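Local coordinates for protein succinate dehydrogenase subunit A (Mycolicibacterium smegmatis MC2 51, PDB 6LUM) that probably oxidises succinate to fumarate as the FAD-carrying subunit of succinate dehydrogenase, passing electrons on to the iron-sulfur subunit, at residues Leu55-Glu60 / Glu109-Gln114; Trp63-Phe68 / His120-Gly125. All blocks are in the same frame, centred on the assembly; numbering follows the deposited sequence.

Contact 1 of 2, residues Leu55-Glu60 / Glu109-Gln114; sequences LANVEE and EGRIDQ
Asn57 and Ile112 face each other where two loops meet, with their CA atoms 7.0 Å apart. Val58 and Gln114 form the next pair, CA to CA 6.8 Å. The touching parts run nearly at right angles (84°), so they cross rather than pair like strands. Both loops lie in the FAD-binding part of the flavoprotein, at its border with subunit B. Leu55 and Gln114 carry one end of the contact. The Leu55 side chain points at the other loop with CG anti to its carbonyl carbon (chi1 -66°). It crosses the Gln114 side chain at about a right angle, and the Gln114 amide end rests against CB and CD1 of Leu55. Leu55 CD1 also approaches Ile112 CD1 at 4.3 Å. Leu55 packs on Ile91, Val94 and Leu95 of helix 80-100, and both Leu55 and Ile112 touch Cys133. Val58 leans over the next residues: its CG1 lies 4.0 Å from Asp113 OD1, and its CG2 is 4.4 Å from Gln114 CB. Asp113 OD2 is hydrogen-bonded to Tyr134 of the same chain. Asn57 CB sits 3.8 Å from Ile112 O. The bent Arg111 chain brings NH2 obliquely to 3.9 Å from Asn57 O. Glu157 of the subunit B chain packs on Arg111 and Ile112. No hydrogen bond joins the two segments in the model, so the crossing rests mainly on side-chain packing.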
ATOM      1  N   LEU D  55      -5.305 -29.820  25.997  1.00 37.31           N
ATOM      2  CA  LEU D  55      -4.635 -29.940  24.709  1.00 37.31           C
ATOM      3  C   LEU D  55      -3.942 -31.280  24.539  1.00 37.31           C
ATOM      4  O   LEU D  55      -3.857 -31.784  23.414  1.00 37.31           O
ATOM      5  CB  LEU D  55      -3.599 -28.828  24.536  1.00 37.31           C
ATOM      6  CG  LEU D  55      -4.031 -27.368  24.428  1.00 37.31           C
ATOM      7  CD1 LEU D  55      -2.808 -26.486  24.376  1.00 37.31           C
ATOM      8  CD2 LEU D  55      -4.892 -27.147  23.203  1.00 37.31           C
ATOM      9  N   ALA D  56      -3.436 -31.857  25.629  1.00 39.08           N
ATOM     10  CA  ALA D  56      -2.740 -33.140  25.608  1.00 39.08           C
ATOM     11  C   ALA D  56      -1.541 -33.095  24.655  1.00 39.08           C
ATOM     12  O   ALA D  56      -1.503 -33.748  23.612  1.00 39.08           O
ATOM     13  CB  ALA D  56      -3.699 -34.277  25.242  1.00 39.08           C
ATOM     14  N   ASN D  57      -0.568 -32.269  25.037  1.00 41.72           N
ATOM     15  CA  ASN D  57       0.708 -32.191  24.339  1.00 41.72           C
ATOM     16  C   ASN D  57       1.814 -32.949  25.052  1.00 41.72           C
ATOM     17  O   ASN D  57       2.608 -33.628  24.398  1.00 41.72           O
ATOM     18  CB  ASN D  57       1.132 -30.733  24.158  1.00 41.72           C
ATOM     19  CG  ASN D  57       0.421 -30.067  23.010  1.00 41.72           C
ATOM     20  OD1 ASN D  57       0.643 -28.894  22.723  1.00 41.72           O
ATOM     21  ND2 ASN D  57      -0.447 -30.812  22.345  1.00 41.72           N
ATOM     22  N   VAL D  58       1.889 -32.856  26.378  1.00 43.98           N
ATOM     23  CA  VAL D  58       2.885 -33.605  27.132  1.00 43.98           C
ATOM     24  C   VAL D  58       2.301 -34.857  27.776  1.00 43.98           C
ATOM     25  O   VAL D  58       3.066 -35.755  28.160  1.00 43.98           O
ATOM     26  CB  VAL D  58       3.550 -32.721  28.207  1.00 43.98           C
ATOM     27  CG1 VAL D  58       4.048 -31.429  27.592  1.00 43.98           C
ATOM     28  CG2 VAL D  58       2.588 -32.443  29.347  1.00 43.98           C
ATOM     29  N   GLU D  59       0.984 -34.939  27.912  1.00 43.55           N
ATOM     30  CA  GLU D  59       0.312 -36.081  28.515  1.00 43.55           C
ATOM     31  C   GLU D  59      -0.948 -36.329  27.699  1.00 43.55           C
ATOM     32  O   GLU D  59      -1.096 -35.825  26.582  1.00 43.55           O
ATOM     33  CB  GLU D  59       0.013 -35.831  30.000  1.00 43.55           C
ATOM     34  CG  GLU D  59       1.245 -35.691  30.876  1.00 43.55           C
ATOM     35  CD  GLU D  59       0.991 -36.127  32.299  1.00 43.55           C
ATOM     36  OE1 GLU D  59       1.961 -36.493  32.991  1.00 43.55           O
ATOM     37  OE2 GLU D  59      -0.180 -36.108  32.724  1.00 43.55           O
ATOM     38  N   GLU D  60      -1.872 -37.110  28.245  1.00 48.81           N
ATOM     39  CA  GLU D  60      -3.138 -37.375  27.583  1.00 48.81           C
ATOM     40  C   GLU D  60      -4.291 -36.949  28.474  1.00 48.81           C
ATOM     41  O   GLU D  60      -4.361 -37.349  29.640  1.00 48.81           O
ATOM     42  CB  GLU D  60      -3.283 -38.851  27.220  1.00 48.81           C
ATOM     43  CG  GLU D  60      -4.412 -39.105  26.240  1.00 48.81           C
ATOM     44  CD  GLU D  60      -4.369 -38.162  25.050  1.00 48.81           C
ATOM     45  OE1 GLU D  60      -3.291 -38.017  24.439  1.00 48.81           O
ATOM     46  OE2 GLU D  60      -5.414 -37.560  24.731  1.00 48.81           O
ATOM     47  N   GLU D 109       9.819 -30.537  21.493  1.00 41.42           N
ATOM     48  CA  GLU D 109       9.444 -30.445  20.088  1.00 41.42           C
ATOM     49  C   GLU D 109       9.229 -28.995  19.689  1.00 41.42           C
ATOM     50  O   GLU D 109       9.813 -28.515  18.712  1.00 41.42           O
ATOM     51  CB  GLU D 109       8.185 -31.260  19.808  1.00 41.42           C
ATOM     52  CG  GLU D 109       8.042 -31.703  18.356  1.00 41.42           C
ATOM     53  CD  GLU D 109       7.486 -30.622  17.434  1.00 41.42           C
ATOM     54  OE1 GLU D 109       7.123 -29.533  17.914  1.00 41.42           O
ATOM     55  OE2 GLU D 109       7.401 -30.866  16.213  1.00 41.42           O
ATOM     56  N   GLY D 110       8.389 -28.281  20.433  1.00 35.96           N
ATOM     57  CA  GLY D 110       8.111 -26.898  20.115  1.00 35.96           C
ATOM     58  C   GLY D 110       6.673 -26.576  19.779  1.00 35.96           C
ATOM     59  O   GLY D 110       6.430 -25.723  18.926  1.00 35.96           O
ATOM     60  N   ARG D 111       5.708 -27.256  20.397  1.00 42.55           N
ATOM     61  CA  ARG D 111       4.321 -26.891  20.139  1.00 42.55           C
ATOM     62  C   ARG D 111       3.752 -25.950  21.200  1.00 42.55           C
ATOM     63  O   ARG D 111       3.521 -24.776  20.907  1.00 42.55           O
ATOM     64  CB  ARG D 111       3.467 -28.153  20.035  1.00 42.55           C
ATOM     65  CG  ARG D 111       3.378 -28.731  18.632  1.00 42.55           C
ATOM     66  CD  ARG D 111       3.057 -30.207  18.680  1.00 42.55           C
ATOM     67  NE  ARG D 111       3.893 -30.890  19.660  1.00 42.55           N
ATOM     68  CZ  ARG D 111       3.604 -32.067  20.199  1.00 42.55           C
ATOM     69  NH1 ARG D 111       2.490 -32.699  19.856  1.00 42.55           N
ATOM     70  NH2 ARG D 111       4.425 -32.609  21.086  1.00 42.55           N
ATOM     71  N   ILE D 112       3.559 -26.442  22.431  1.00 32.86           N
ATOM     72  CA  ILE D 112       3.229 -25.655  23.624  1.00 32.86           C
ATOM     73  C   ILE D 112       3.550 -26.495  24.850  1.00 32.86           C
ATOM     74  O   ILE D 112       3.112 -27.643  24.954  1.00 32.86           O
ATOM     75  CB  ILE D 112       1.755 -25.205  23.690  1.00 32.86           C
ATOM     76  CG1 ILE D 112       1.456 -24.012  22.785  1.00 32.86           C
ATOM     77  CG2 ILE D 112       1.378 -24.845  25.103  1.00 32.86           C
ATOM     78  CD1 ILE D 112      -0.009 -23.726  22.619  1.00 32.86           C
ATOM     79  N   ASP D 113       4.264 -25.925  25.805  1.00 36.80           N
ATOM     80  CA  ASP D 113       4.574 -26.639  27.029  1.00 36.80           C
ATOM     81  C   ASP D 113       3.456 -26.441  28.036  1.00 36.80           C
ATOM     82  O   ASP D 113       2.809 -25.395  28.072  1.00 36.80           O
ATOM     83  CB  ASP D 113       5.898 -26.158  27.615  1.00 36.80           C
ATOM     84  CG  ASP D 113       6.359 -27.002  28.777  1.00 36.80           C
ATOM     85  OD1 ASP D 113       5.829 -28.115  28.946  1.00 36.80           O
ATOM     86  OD2 ASP D 113       7.251 -26.553  29.524  1.00 36.80           O
ATOM     87  N   GLN D 114       3.227 -27.463  28.854  1.00 36.20           N
ATOM     88  CA  GLN D 114       2.180 -27.437  29.859  1.00 36.20           C
ATOM     89  C   GLN D 114       2.753 -27.867  31.196  1.00 36.20           C
ATOM     90  O   GLN D 114       3.817 -28.484  31.266  1.00 36.20           O
ATOM     91  CB  GLN D 114       1.021 -28.345  29.472  1.00 36.20           C
ATOM     92  CG  GLN D 114       0.639 -28.222  28.032  1.00 36.20           C
ATOM     93  CD  GLN D 114      -0.788 -28.594  27.793  1.00 36.20           C
ATOM     94  OE1 GLN D 114      -1.443 -29.158  28.664  1.00 36.20           O
ATOM     95  NE2 GLN D 114      -1.290 -28.277  26.614  1.00 36.20           N
TER

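Contact 2 of 2, residues Trp63-Phe68 / His120-Gly125; sequences WEWHTF and HTRDHG
Phe68 and His124 stack face to face, with ring centroids 4.6 Å apart and planes 11° from parallel. The overlap is toward the rims: His124 CD2 lies over one face of Phe68. Phe68 CG is anti to its backbone N (chi1 168°), which brings the ring out from the helix to meet the histidine. Two groups lie at the edge of the His124 ring, near its plane. One is Glu64 OE2, which reaches His124 CE1 at 3.1 Å; the other Glu64 oxygen, OE1, is hydrogen-bonded to Tyr577. The second is Trp65 CD1, 3.8 Å from His124 CE1. Trp65 and His124 meet rim to rim, their planes turned 78° apart. Asp123 CB and the Arg122 backbone lie over one face of the Trp65 indole, modelled too tightly to rest anything on their closeness. Arg122 runs alongside the indole and brings the edge of its guanidinium to the six-membered ring, NH1 to CH2 3.4 Å. Trp65, Phe68 and His124 form an aromatic cluster that joins helix 63-73 to the loop between strands 114-115 and 132-133, within the FAD-binding part of the flavoprotein. An alanine in place of Trp65 would probably leave Asp123 without the indole face beneath its CB, and the Arg122 guanidinium and His124 without the ring rim beside them. Thr121 OG1 is hydrogen-bonded to Asp69, further along the same helix. His66 and His120 lie side by side with rings oblique, His66 CD2 to His120 CE1 4.0 Å. The His120 side chain is about 9 Å from the bound FAD.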
ATOM      1  N   TRP D  63     -11.432 -33.405  27.284  1.00 43.04           N
ATOM      2  CA  TRP D  63     -12.084 -32.338  28.022  1.00 43.04           C
ATOM      3  C   TRP D  63     -13.080 -32.845  29.051  1.00 43.04           C
ATOM      4  O   TRP D  63     -13.550 -32.048  29.863  1.00 43.04           O
ATOM      5  CB  TRP D  63     -12.776 -31.372  27.068  1.00 43.04           C
ATOM      6  CG  TRP D  63     -13.663 -32.006  26.071  1.00 43.04           C
ATOM      7  CD1 TRP D  63     -13.392 -32.205  24.758  1.00 43.04           C
ATOM      8  CD2 TRP D  63     -14.987 -32.499  26.287  1.00 43.04           C
ATOM      9  NE1 TRP D  63     -14.457 -32.805  24.139  1.00 43.04           N
ATOM     10  CE2 TRP D  63     -15.451 -32.996  25.059  1.00 43.04           C
ATOM     11  CE3 TRP D  63     -15.823 -32.573  27.402  1.00 43.04           C
ATOM     12  CZ2 TRP D  63     -16.709 -33.562  24.913  1.00 43.04           C
ATOM     13  CZ3 TRP D  63     -17.069 -33.134  27.257  1.00 43.04           C
ATOM     14  CH2 TRP D  63     -17.502 -33.621  26.023  1.00 43.04           C
ATOM     15  N   GLU D  64     -13.404 -34.137  29.057  1.00 42.21           N
ATOM     16  CA  GLU D  64     -14.407 -34.620  29.999  1.00 42.21           C
ATOM     17  C   GLU D  64     -13.867 -34.637  31.421  1.00 42.21           C
ATOM     18  O   GLU D  64     -14.605 -34.357  32.372  1.00 42.21           O
ATOM     19  CB  GLU D  64     -14.896 -36.005  29.594  1.00 42.21           C
ATOM     20  CG  GLU D  64     -16.176 -36.420  30.293  1.00 42.21           C
ATOM     21  CD  GLU D  64     -15.929 -37.086  31.634  1.00 42.21           C
ATOM     22  OE1 GLU D  64     -16.647 -36.758  32.601  1.00 42.21           O
ATOM     23  OE2 GLU D  64     -15.027 -37.942  31.720  1.00 42.21           O
ATOM     24  N   TRP D  65     -12.587 -34.954  31.594  1.00 46.40           N
ATOM     25  CA  TRP D  65     -12.008 -34.904  32.931  1.00 46.40           C
ATOM     26  C   TRP D  65     -11.905 -33.465  33.417  1.00 46.40           C
ATOM     27  O   TRP D  65     -12.128 -33.182  34.601  1.00 46.40           O
ATOM     28  CB  TRP D  65     -10.643 -35.589  32.937  1.00 46.40           C
ATOM     29  CG  TRP D  65     -10.663 -36.965  32.327  1.00 46.40           C
ATOM     30  CD1 TRP D  65     -11.714 -37.830  32.303  1.00 46.40           C
ATOM     31  CD2 TRP D  65      -9.586 -37.628  31.651  1.00 46.40           C
ATOM     32  NE1 TRP D  65     -11.363 -38.985  31.653  1.00 46.40           N
ATOM     33  CE2 TRP D  65     -10.062 -38.883  31.241  1.00 46.40           C
ATOM     34  CE3 TRP D  65      -8.272 -37.274  31.338  1.00 46.40           C
ATOM     35  CZ2 TRP D  65      -9.265 -39.793  30.556  1.00 46.40           C
ATOM     36  CZ3 TRP D  65      -7.484 -38.183  30.670  1.00 46.40           C
ATOM     37  CH2 TRP D  65      -7.984 -39.420  30.276  1.00 46.40           C
ATOM     38  N   HIS D  66     -11.601 -32.539  32.507  1.00 39.26           N
ATOM     39  CA  HIS D  66     -11.634 -31.121  32.839  1.00 39.26           C
ATOM     40  C   HIS D  66     -13.023 -30.694  33.286  1.00 39.26           C
ATOM     41  O   HIS D  66     -13.174 -29.976  34.278  1.00 39.26           O
ATOM     42  CB  HIS D  66     -11.190 -30.301  31.631  1.00 39.26           C
ATOM     43  CG  HIS D  66     -10.864 -28.876  31.947  1.00 39.26           C
ATOM     44  ND1 HIS D  66     -10.920 -27.876  31.004  1.00 39.26           N
ATOM     45  CD2 HIS D  66     -10.468 -28.287  33.099  1.00 39.26           C
ATOM     46  CE1 HIS D  66     -10.580 -26.730  31.562  1.00 39.26           C
ATOM     47  NE2 HIS D  66     -10.299 -26.952  32.832  1.00 39.26           N
ATOM     48  N   THR D  67     -14.048 -31.113  32.546  1.00 34.84           N
ATOM     49  CA  THR D  67     -15.417 -30.759  32.892  1.00 34.84           C
ATOM     50  C   THR D  67     -15.796 -31.312  34.256  1.00 34.84           C
ATOM     51  O   THR D  67     -16.410 -30.617  35.072  1.00 34.84           O
ATOM     52  CB  THR D  67     -16.367 -31.270  31.818  1.00 34.84           C
ATOM     53  OG1 THR D  67     -16.118 -30.568  30.598  1.00 34.84           O
ATOM     54  CG2 THR D  67     -17.789 -31.043  32.225  1.00 34.84           C
ATOM     55  N   PHE D  68     -15.431 -32.563  34.528  1.00 39.19           N
ATOM     56  CA  PHE D  68     -15.753 -33.122  35.833  1.00 39.19           C
ATOM     57  C   PHE D  68     -15.037 -32.373  36.939  1.00 39.19           C
ATOM     58  O   PHE D  68     -15.600 -32.157  38.016  1.00 39.19           O
ATOM     59  CB  PHE D  68     -15.398 -34.602  35.910  1.00 39.19           C
ATOM     60  CG  PHE D  68     -15.452 -35.151  37.308  1.00 39.19           C
ATOM     61  CD1 PHE D  68     -16.649 -35.573  37.846  1.00 39.19           C
ATOM     62  CD2 PHE D  68     -14.314 -35.226  38.088  1.00 39.19           C
ATOM     63  CE1 PHE D  68     -16.708 -36.068  39.127  1.00 39.19           C
ATOM     64  CE2 PHE D  68     -14.372 -35.719  39.370  1.00 39.19           C
ATOM     65  CZ  PHE D  68     -15.569 -36.140  39.889  1.00 39.19           C
ATOM     66  N   HIS D 120      -6.309 -30.131  39.550  1.00 38.74           N
ATOM     67  CA  HIS D 120      -6.591 -30.801  38.289  1.00 38.74           C
ATOM     68  C   HIS D 120      -6.230 -32.272  38.425  1.00 38.74           C
ATOM     69  O   HIS D 120      -5.140 -32.605  38.897  1.00 38.74           O
ATOM     70  CB  HIS D 120      -5.812 -30.160  37.146  1.00 38.74           C
ATOM     71  CG  HIS D 120      -6.335 -28.822  36.733  1.00 38.74           C
ATOM     72  ND1 HIS D 120      -7.611 -28.638  36.250  1.00 38.74           N
ATOM     73  CD2 HIS D 120      -5.751 -27.602  36.720  1.00 38.74           C
ATOM     74  CE1 HIS D 120      -7.793 -27.362  35.964  1.00 38.74           C
ATOM     75  NE2 HIS D 120      -6.679 -26.712  36.239  1.00 38.74           N
ATOM     76  N   THR D 121      -7.147 -33.149  38.024  1.00 42.12           N
ATOM     77  CA  THR D 121      -7.008 -34.581  38.232  1.00 42.12           C
ATOM     78  C   THR D 121      -6.841 -35.312  36.910  1.00 42.12           C
ATOM     79  O   THR D 121      -7.124 -34.780  35.834  1.00 42.12           O
ATOM     80  CB  THR D 121      -8.216 -35.162  38.967  1.00 42.12           C
ATOM     81  OG1 THR D 121      -9.345 -35.173  38.086  1.00 42.12           O
ATOM     82  CG2 THR D 121      -8.541 -34.352  40.206  1.00 42.12           C
ATOM     83  N   ARG D 122      -6.390 -36.561  37.014  1.00 48.60           N
ATOM     84  CA  ARG D 122      -6.156 -37.393  35.845  1.00 48.60           C
ATOM     85  C   ARG D 122      -7.483 -37.715  35.189  1.00 48.60           C
ATOM     86  O   ARG D 122      -7.745 -37.272  34.072  1.00 48.60           O
ATOM     87  CB  ARG D 122      -5.430 -38.680  36.239  1.00 48.60           C
ATOM     88  CG  ARG D 122      -5.296 -39.694  35.124  1.00 48.60           C
ATOM     89  CD  ARG D 122      -4.487 -39.143  33.966  1.00 48.60           C
ATOM     90  NE  ARG D 122      -3.708 -40.193  33.320  1.00 48.60           N
ATOM     91  CZ  ARG D 122      -4.169 -40.980  32.356  1.00 48.60           C
ATOM     92  NH1 ARG D 122      -5.409 -40.834  31.913  1.00 48.60           N
ATOM     93  NH2 ARG D 122      -3.387 -41.911  31.832  1.00 48.60           N
ATOM     94  N   ASP D 123      -8.338 -38.450  35.893  1.00 50.55           N
ATOM     95  CA  ASP D 123      -9.704 -38.673  35.427  1.00 50.55           C
ATOM     96  C   ASP D 123     -10.546 -39.068  36.635  1.00 50.55           C
ATOM     97  O   ASP D 123     -10.437 -40.194  37.130  1.00 50.55           O
ATOM     98  CB  ASP D 123      -9.761 -39.730  34.332  1.00 50.55           C
ATOM     99  CG  ASP D 123      -8.860 -40.905  34.602  1.00 50.55           C
ATOM    100  OD1 ASP D 123      -8.750 -41.778  33.718  1.00 50.55           O
ATOM    101  OD2 ASP D 123      -8.259 -40.954  35.694  1.00 50.55           O
ATOM    102  N   HIS D 124     -11.375 -38.135  37.098  1.00 47.20           N
ATOM    103  CA  HIS D 124     -12.265 -38.362  38.230  1.00 47.20           C
ATOM    104  C   HIS D 124     -11.470 -38.635  39.501  1.00 47.20           C
ATOM    105  O   HIS D 124     -11.775 -39.556  40.262  1.00 47.20           O
ATOM    106  CB  HIS D 124     -13.247 -39.499  37.940  1.00 47.20           C
ATOM    107  CG  HIS D 124     -14.085 -39.269  36.724  1.00 47.20           C
ATOM    108  ND1 HIS D 124     -13.541 -38.978  35.491  1.00 47.20           N
ATOM    109  CD2 HIS D 124     -15.427 -39.278  36.550  1.00 47.20           C
ATOM    110  CE1 HIS D 124     -14.513 -38.818  34.611  1.00 47.20           C
ATOM    111  NE2 HIS D 124     -15.667 -38.996  35.227  1.00 47.20           N
ATOM    112  N   GLY D 125     -10.431 -37.840  39.726  1.00 41.26           N
ATOM    113  CA  GLY D 125      -9.682 -37.922  40.963  1.00 41.26           C
ATOM    114  C   GLY D 125      -8.678 -39.052  41.020  1.00 41.26           C
ATOM    115  O   GLY D 125      -8.763 -39.919  41.895  1.00 41.26           O
TER

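How the contacts relate
From the N terminus the chain meets 55-60 first, then 63-68 on helix 63-73. It runs through helix 80-100 and returns with 109-114, then 120-125. Contact 1 closes a loop of 48 residues, mostly helix; contact 2 closes one of 51, about half helix. The segments alternate, so the two loops cross rather than nest. Their centres are about 17 Å apart, yet they touch: Glu60 O lies 3.4 Å from Trp65 CZ3. Contact 1 ties the loop before helix 63-73 to the loop after helix 80-100, beside subunit B. Contact 2 ties helix 63-73 to the loop after strand 114-115.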